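Local coordinates for beta-mannosidase (Trichoderma harzianum, PDB 4CVU), which probably hydrolyses terminal beta-linked mannose residues from the non-reducing ends of mannosides, as a glycoside hydrolase of family 2, at residues V159-Q173 with Y185-F198. Sequence-based numbering, arbitrary orientation.
With NAG (2-acetamido-2-deoxy-beta-D-glucopyranose), chain J.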
loop_
_atom_site.group_PDB
_atom_site.type_symbol
_atom_site.label_atom_id
_atom_site.label_comp_id
_atom_site.label_asym_id
_atom_site.label_seq_id
_atom_site.Cartn_x
_atom_site.Cartn_y
_atom_site.Cartn_z
ATOM N N VAL A 159 -6.445 -0.316 -28.830
ATOM C CA VAL A 159 -6.553 -1.601 -29.499
ATOM C C VAL A 159 -7.953 -2.241 -29.388
ATOM O O VAL A 159 -8.464 -2.782 -30.382
ATOM C CB VAL A 159 -5.425 -2.565 -29.104
ATOM C CG1 VAL A 159 -5.539 -3.905 -29.820
ATOM C CG2 VAL A 159 -4.064 -1.969 -29.429
ATOM N N PRO A 160 -8.582 -2.198 -28.193
ATOM C CA PRO A 160 -9.941 -2.679 -28.023
ATOM C C PRO A 160 -10.930 -2.024 -28.977
ATOM O O PRO A 160 -11.804 -2.687 -29.520
ATOM C CB PRO A 160 -10.272 -2.240 -26.609
ATOM C CG PRO A 160 -8.985 -2.325 -25.890
ATOM C CD PRO A 160 -7.952 -1.910 -26.891
ATOM N N ARG A 161 -10.790 -0.723 -29.145
ATOM C CA ARG A 161 -11.684 0.036 -30.031
ATOM C C ARG A 161 -11.518 -0.405 -31.471
ATOM O O ARG A 161 -12.505 -0.636 -32.164
ATOM C CB ARG A 161 -11.423 1.539 -29.925
ATOM C CG ARG A 161 -12.312 2.364 -30.854
ATOM C CD ARG A 161 -12.445 3.792 -30.364
ATOM N NE ARG A 161 -11.175 4.486 -30.476
ATOM C CZ ARG A 161 -10.785 5.499 -29.708
ATOM N NH1 ARG A 161 -11.531 5.961 -28.731
ATOM N NH2 ARG A 161 -9.602 6.036 -29.913
ATOM N N ILE A 162 -10.270 -0.551 -31.903
ATOM C CA ILE A 162 -9.992 -0.964 -33.264
ATOM C C ILE A 162 -10.481 -2.412 -33.514
ATOM O O ILE A 162 -11.140 -2.672 -34.516
ATOM C CB ILE A 162 -8.506 -0.778 -33.613
ATOM C CG1 ILE A 162 -8.117 0.708 -33.604
ATOM C CG2 ILE A 162 -8.178 -1.308 -34.990
ATOM C CD1 ILE A 162 -6.623 0.946 -33.729
ATOM N N ILE A 163 -10.174 -3.355 -32.620
ATOM C CA ILE A 163 -10.667 -4.757 -32.792
ATOM C C ILE A 163 -12.191 -4.892 -32.620
ATOM O O ILE A 163 -12.824 -5.786 -33.232
ATOM C CB ILE A 163 -9.949 -5.797 -31.893
ATOM C CG1 ILE A 163 -10.190 -5.499 -30.395
ATOM C CG2 ILE A 163 -8.477 -5.859 -32.250
ATOM C CD1 ILE A 163 -9.253 -6.192 -29.423
ATOM N N ASN A 164 -12.789 -4.038 -31.789
ATOM C CA ASN A 164 -14.241 -3.979 -31.726
ATOM C C ASN A 164 -14.827 -3.507 -33.071
ATOM O O ASN A 164 -15.793 -4.085 -33.536
ATOM C CB ASN A 164 -14.741 -3.123 -30.560
ATOM C CG ASN A 164 -14.430 -3.751 -29.213
ATOM O OD1 ASN A 164 -14.007 -4.894 -29.136
ATOM N ND2 ASN A 164 -14.626 -3.004 -28.156
ATOM N N ALA A 165 -14.199 -2.509 -33.682
ATOM C CA ALA A 165 -14.652 -1.969 -34.974
ATOM C C ALA A 165 -14.490 -3.002 -36.090
ATOM O O ALA A 165 -15.385 -3.159 -36.921
ATOM C CB ALA A 165 -13.907 -0.677 -35.306
ATOM N N ILE A 166 -13.368 -3.730 -36.084
ATOM C CA ILE A 166 -13.142 -4.822 -37.031
ATOM C C ILE A 166 -14.235 -5.882 -36.888
ATOM O O ILE A 166 -14.848 -6.314 -37.891
ATOM C CB ILE A 166 -11.767 -5.498 -36.839
ATOM C CG1 ILE A 166 -10.657 -4.588 -37.341
ATOM C CG2 ILE A 166 -11.719 -6.841 -37.556
ATOM C CD1 ILE A 166 -9.246 -5.033 -36.995
ATOM N N ASN A 167 -14.483 -6.306 -35.651
ATOM C CA ASN A 167 -15.440 -7.377 -35.425
ATOM C C ASN A 167 -16.905 -6.992 -35.795
ATOM O O ASN A 167 -17.687 -7.832 -36.230
ATOM C CB ASN A 167 -15.411 -7.862 -33.989
ATOM C CG ASN A 167 -16.528 -8.827 -33.715
ATOM O OD1 ASN A 167 -16.448 -10.007 -34.051
ATOM N ND2 ASN A 167 -17.610 -8.317 -33.124
ATOM N N ALA A 168 -17.264 -5.740 -35.556
ATOM C CA ALA A 168 -18.646 -5.284 -35.722
ATOM C C ALA A 168 -19.126 -5.427 -37.177
ATOM O O ALA A 168 -20.314 -5.580 -37.423
ATOM C CB ALA A 168 -18.776 -3.841 -35.257
ATOM N N SER A 169 -18.198 -5.366 -38.128
ATOM C CA SER A 169 -18.508 -5.518 -39.542
ATOM C C SER A 169 -19.050 -6.906 -39.827
ATOM O O SER A 169 -18.454 -7.896 -39.422
ATOM C CB SER A 169 -17.243 -5.295 -40.377
ATOM O OG SER A 169 -17.407 -5.707 -41.721
ATOM N N ASP A 170 -20.164 -6.965 -40.550
ATOM C CA ASP A 170 -20.755 -8.234 -40.989
ATOM C C ASP A 170 -19.991 -8.851 -42.157
ATOM O O ASP A 170 -20.315 -9.961 -42.566
ATOM C CB ASP A 170 -22.227 -8.030 -41.415
ATOM C CG ASP A 170 -23.152 -7.700 -40.241
ATOM O OD1 ASP A 170 -22.834 -8.081 -39.083
ATOM O OD2 ASP A 170 -24.205 -7.045 -40.475
ATOM N N GLU A 171 -18.998 -8.133 -42.689
ATOM C CA GLU A 171 -18.142 -8.625 -43.772
ATOM C C GLU A 171 -16.945 -9.498 -43.338
ATOM O O GLU A 171 -16.234 -10.032 -44.194
ATOM C CB GLU A 171 -17.594 -7.439 -44.559
ATOM N N VAL A 172 -16.695 -9.622 -42.031
ATOM C CA VAL A 172 -15.578 -10.449 -41.539
ATOM C C VAL A 172 -16.088 -11.742 -40.914
ATOM O O VAL A 172 -17.273 -11.884 -40.594
ATOM C CB VAL A 172 -14.661 -9.702 -40.531
ATOM C CG1 VAL A 172 -14.208 -8.368 -41.100
ATOM C CG2 VAL A 172 -15.355 -9.475 -39.194
ATOM N N GLN A 173 -15.167 -12.668 -40.719
ATOM C CA GLN A 173 -15.475 -13.924 -40.061
ATOM C C GLN A 173 -15.916 -13.750 -38.605
ATOM O O GLN A 173 -15.451 -12.852 -37.878
ATOM C CB GLN A 173 -14.284 -14.888 -40.129
ATOM C CG GLN A 173 -14.662 -16.302 -39.733
ATOM C CD GLN A 173 -13.572 -17.326 -40.008
ATOM O OE1 GLN A 173 -12.480 -16.985 -40.432
ATOM N NE2 GLN A 173 -13.886 -18.597 -39.781
ATOM N N TYR A 185 -10.888 -8.430 -22.303
ATOM C CA TYR A 185 -11.328 -7.847 -23.595
ATOM C C TYR A 185 -11.682 -8.909 -24.638
ATOM O O TYR A 185 -11.002 -9.893 -24.757
ATOM C CB TYR A 185 -10.271 -6.961 -24.221
ATOM C CG TYR A 185 -10.012 -5.726 -23.412
ATOM C CD1 TYR A 185 -10.803 -4.581 -23.573
ATOM C CD2 TYR A 185 -9.008 -5.692 -22.459
ATOM C CE1 TYR A 185 -10.578 -3.432 -22.825
ATOM C CE2 TYR A 185 -8.770 -4.548 -21.697
ATOM C CZ TYR A 185 -9.540 -3.433 -21.878
ATOM O OH TYR A 185 -9.272 -2.316 -21.121
ATOM N N PRO A 186 -12.765 -8.707 -25.385
ATOM C CA PRO A 186 -13.129 -9.570 -26.500
ATOM C C PRO A 186 -12.391 -9.212 -27.767
ATOM O O PRO A 186 -11.777 -8.167 -27.871
ATOM C CB PRO A 186 -14.596 -9.222 -26.715
ATOM C CG PRO A 186 -14.666 -7.780 -26.314
ATOM C CD PRO A 186 -13.795 -7.693 -25.111
ATOM N N ASN A 187 -12.504 -10.080 -28.754
ATOM C CA ASN A 187 -12.023 -9.829 -30.107
ATOM C C ASN A 187 -10.529 -9.885 -30.392
ATOM O O ASN A 187 -10.131 -9.468 -31.457
ATOM C CB ASN A 187 -12.619 -8.532 -30.694
ATOM C CG ASN A 187 -14.121 -8.566 -30.781
ATOM O OD1 ASN A 187 -14.718 -9.538 -31.215
ATOM N ND2 ASN A 187 -14.728 -7.553 -30.287
ATOM N N ARG A 188 -9.726 -10.442 -29.479
ATOM C CA ARG A 188 -8.274 -10.464 -29.586
ATOM C C ARG A 188 -7.752 -11.234 -30.803
ATOM O O ARG A 188 -6.651 -11.041 -31.239
ATOM C CB ARG A 188 -7.635 -11.009 -28.305
ATOM C CG ARG A 188 -7.739 -12.493 -28.105
ATOM C CD ARG A 188 -7.372 -12.986 -26.692
ATOM N NE ARG A 188 -7.891 -14.326 -26.392
ATOM C CZ ARG A 188 -7.252 -15.447 -26.693
ATOM N NH1 ARG A 188 -6.138 -15.377 -27.317
ATOM N NH2 ARG A 188 -7.729 -16.648 -26.395
ATOM N N GLN A 189 -8.571 -12.129 -31.348
ATOM C CA GLN A 189 -8.136 -12.928 -32.485
ATOM C C GLN A 189 -7.816 -12.053 -33.719
ATOM O O GLN A 189 -7.107 -12.493 -34.634
ATOM C CB GLN A 189 -9.199 -13.994 -32.814
ATOM C CG GLN A 189 -10.492 -13.500 -33.462
ATOM C CD GLN A 189 -11.562 -13.097 -32.473
ATOM O OE1 GLN A 189 -11.268 -12.695 -31.329
ATOM N NE2 GLN A 189 -12.832 -13.139 -32.926
ATOM N N TRP A 190 -8.344 -10.828 -33.734
ATOM C CA TRP A 190 -8.221 -9.921 -34.896
ATOM C C TRP A 190 -6.944 -9.098 -34.894
ATOM O O TRP A 190 -6.657 -8.422 -35.864
ATOM C CB TRP A 190 -9.454 -8.971 -35.000
ATOM C CG TRP A 190 -10.609 -9.700 -35.533
ATOM C CD1 TRP A 190 -11.713 -10.107 -34.851
ATOM C CD2 TRP A 190 -10.741 -10.210 -36.853
ATOM N NE1 TRP A 190 -12.549 -10.823 -35.671
ATOM C CE2 TRP A 190 -11.968 -10.903 -36.910
ATOM C CE3 TRP A 190 -9.956 -10.118 -38.016
ATOM C CZ2 TRP A 190 -12.422 -11.515 -38.080
ATOM C CZ3 TRP A 190 -10.416 -10.716 -39.184
ATOM C CH2 TRP A 190 -11.631 -11.409 -39.203
ATOM N N VAL A 191 -6.160 -9.165 -33.822
ATOM C CA VAL A 191 -4.965 -8.307 -33.736
ATOM C C VAL A 191 -3.694 -9.094 -33.469
ATOM O O VAL A 191 -3.647 -9.918 -32.574
ATOM C CB VAL A 191 -5.144 -7.169 -32.725
ATOM C CG1 VAL A 191 -5.537 -7.695 -31.342
ATOM C CG2 VAL A 191 -3.871 -6.337 -32.632
ATOM N N ARG A 192 -2.653 -8.820 -34.242
ATOM C CA ARG A 192 -1.342 -9.395 -34.001
ATOM C C ARG A 192 -0.627 -8.609 -32.894
ATOM O O ARG A 192 0.248 -7.767 -33.148
ATOM C CB ARG A 192 -0.535 -9.405 -35.306
ATOM C CG ARG A 192 -1.195 -10.173 -36.416
ATOM C CD ARG A 192 -1.594 -11.554 -35.997
ATOM N NE ARG A 192 -0.491 -12.211 -35.295
ATOM C CZ ARG A 192 -0.613 -13.079 -34.292
ATOM N NH1 ARG A 192 -1.803 -13.447 -33.821
ATOM N NH2 ARG A 192 0.479 -13.614 -33.752
ATOM N N LYS A 193 -1.039 -8.930 -31.661
ATOM C CA LYS A 193 -0.567 -8.323 -30.412
ATOM C C LYS A 193 -0.581 -9.463 -29.410
ATOM O O LYS A 193 -1.374 -10.444 -29.510
ATOM C CB LYS A 193 -1.482 -7.145 -29.963
ATOM C CG LYS A 193 -1.090 -6.435 -28.647
ATOM C CD LYS A 193 -1.790 -5.086 -28.487
ATOM C CE LYS A 193 -1.582 -4.401 -27.117
ATOM N NZ LYS A 193 -0.256 -4.690 -26.509
ATOM N N GLU A 194 0.316 -9.352 -28.455
ATOM C CA GLU A 194 0.532 -10.350 -27.410
ATOM C C GLU A 194 -0.814 -10.586 -26.788
ATOM O O GLU A 194 -1.459 -9.712 -26.284
ATOM C CB GLU A 194 1.586 -9.807 -26.416
ATOM C CG GLU A 194 1.743 -10.547 -25.109
ATOM C CD GLU A 194 2.922 -10.073 -24.243
ATOM O OE1 GLU A 194 2.795 -9.019 -23.660
ATOM O OE2 GLU A 194 3.928 -10.739 -24.126
ATOM N N GLN A 195 -1.282 -11.823 -26.882
ATOM C CA GLN A 195 -2.611 -12.107 -26.517
ATOM C C GLN A 195 -2.945 -11.901 -25.050
ATOM O O GLN A 195 -4.044 -11.519 -24.760
ATOM C CB GLN A 195 -3.017 -13.503 -27.016
ATOM C CG GLN A 195 -2.863 -13.670 -28.497
ATOM C CD GLN A 195 -4.003 -13.142 -29.346
ATOM O OE1 GLN A 195 -4.975 -13.848 -29.644
ATOM N NE2 GLN A 195 -3.867 -11.896 -29.810
ATOM N N ASN A 196 -2.021 -12.159 -24.139
ATOM C CA ASN A 196 -2.252 -11.987 -22.759
ATOM C C ASN A 196 -2.424 -10.547 -22.329
ATOM O O ASN A 196 -2.861 -10.303 -21.260
ATOM C CB ASN A 196 -1.267 -12.707 -21.877
ATOM C CG ASN A 196 0.101 -12.154 -21.960
ATOM O OD1 ASN A 196 0.865 -12.476 -22.825
ATOM N ND2 ASN A 196 0.394 -11.243 -21.044
ATOM N N ASP A 197 -2.147 -9.630 -23.225
ATOM C CA ASP A 197 -2.329 -8.196 -22.966
ATOM C C ASP A 197 -3.796 -7.798 -22.770
ATOM O O ASP A 197 -4.082 -6.740 -22.253
ATOM C CB ASP A 197 -1.746 -7.424 -24.122
ATOM C CG ASP A 197 -0.277 -7.437 -24.163
ATOM O OD1 ASP A 197 0.358 -8.139 -23.365
ATOM O OD2 ASP A 197 0.270 -6.698 -24.995
ATOM N N PHE A 198 -4.714 -8.664 -23.207
ATOM C CA PHE A 198 -6.133 -8.495 -22.992
ATOM C C PHE A 198 -6.674 -9.328 -21.824
ATOM O O PHE A 198 -7.908 -9.524 -21.711
ATOM C CB PHE A 198 -6.896 -8.833 -24.274
ATOM C CG PHE A 198 -6.348 -8.129 -25.482
ATOM C CD1 PHE A 198 -6.604 -6.785 -25.685
ATOM C CD2 PHE A 198 -5.495 -8.789 -26.355
ATOM C CE1 PHE A 198 -6.061 -6.134 -26.773
ATOM C CE2 PHE A 198 -4.927 -8.138 -27.427
ATOM C CZ PHE A 198 -5.227 -6.800 -27.640
HETATM C C1 NAG J . -18.826 -9.078 -32.904
HETATM C C2 NAG J . -19.576 -8.867 -31.601
HETATM C C3 NAG J . -20.949 -9.514 -31.551
HETATM C C4 NAG J . -21.775 -9.248 -32.812
HETATM C C5 NAG J . -20.931 -9.402 -34.074
HETATM C C6 NAG J . -21.720 -8.974 -35.320
HETATM C C7 NAG J . -18.277 -8.562 -29.585
HETATM C C8 NAG J . -17.520 -9.264 -28.498
HETATM N N2 NAG J . -18.799 -9.380 -30.496
HETATM O O3 NAG J . -21.595 -8.972 -30.417
HETATM O O4 NAG J . -22.807 -10.211 -32.853
HETATM O O5 NAG J . -19.698 -8.680 -33.968
HETATM O O6 NAG J . -21.100 -7.891 -35.994
HETATM O O7 NAG J . -18.367 -7.318 -29.596
HETATM O O HOH W 1 -12.020 -5.510 -27.028
HETATM O O HOH W 2 -14.998 -12.166 -35.213
#
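Ile166 lays CG2 over one face of the Trp190 indole, 3.9 Å from the centroid of the five-membered ring and 26° off its normal, a CH-pi contact. CG2 is anti to the backbone N, which carries the methyl out over the ring, while CG1 lies anti to the carbonyl carbon. Val172 CB approaches Trp190 CH2 at 3.7 Å, and Gln173 O lies at the ring edge, near its plane. Trp190 NE1 donates to an in-plane water (2.8 Å), which in turn donates to Asn167 OD1 and Gln173 O. A leucine in place of Trp190 would probably leave that water without its indole donor and open a gap under Ile166 CG2 and beside Val172.

Midway along the helix, Ile163 splits its branches: CG2 meets Val191 CG1 at 3.6 Å, whereas CD1 reaches Pro186 O and the Phe198 ring. Val159 CG1 abuts the edge of that ring at CZ, and Pro160 CG sits over the Tyr185 face (4.0 Å to the centroid). The direct polar link is Asn187 ND2 to Asn164 OD1, 3.0 Å and 154° at hydrogen, with the amide planes 77° apart. Asn167 ND2 is bonded to C1 of an N-linked NAG, and the acetamido methyl C8 of that sugar lies 3.4 Å from Pro186 CB.

Helix 159-168, directly after strand 152-156 of the galactose-binding-like domain, is thus packed against the loop leading to strand 215-221; Tyr185 also touches helix 80-83, and Gln173 OE1 is hydrogen-bonded to Gln512 NE2 of helix 506-528.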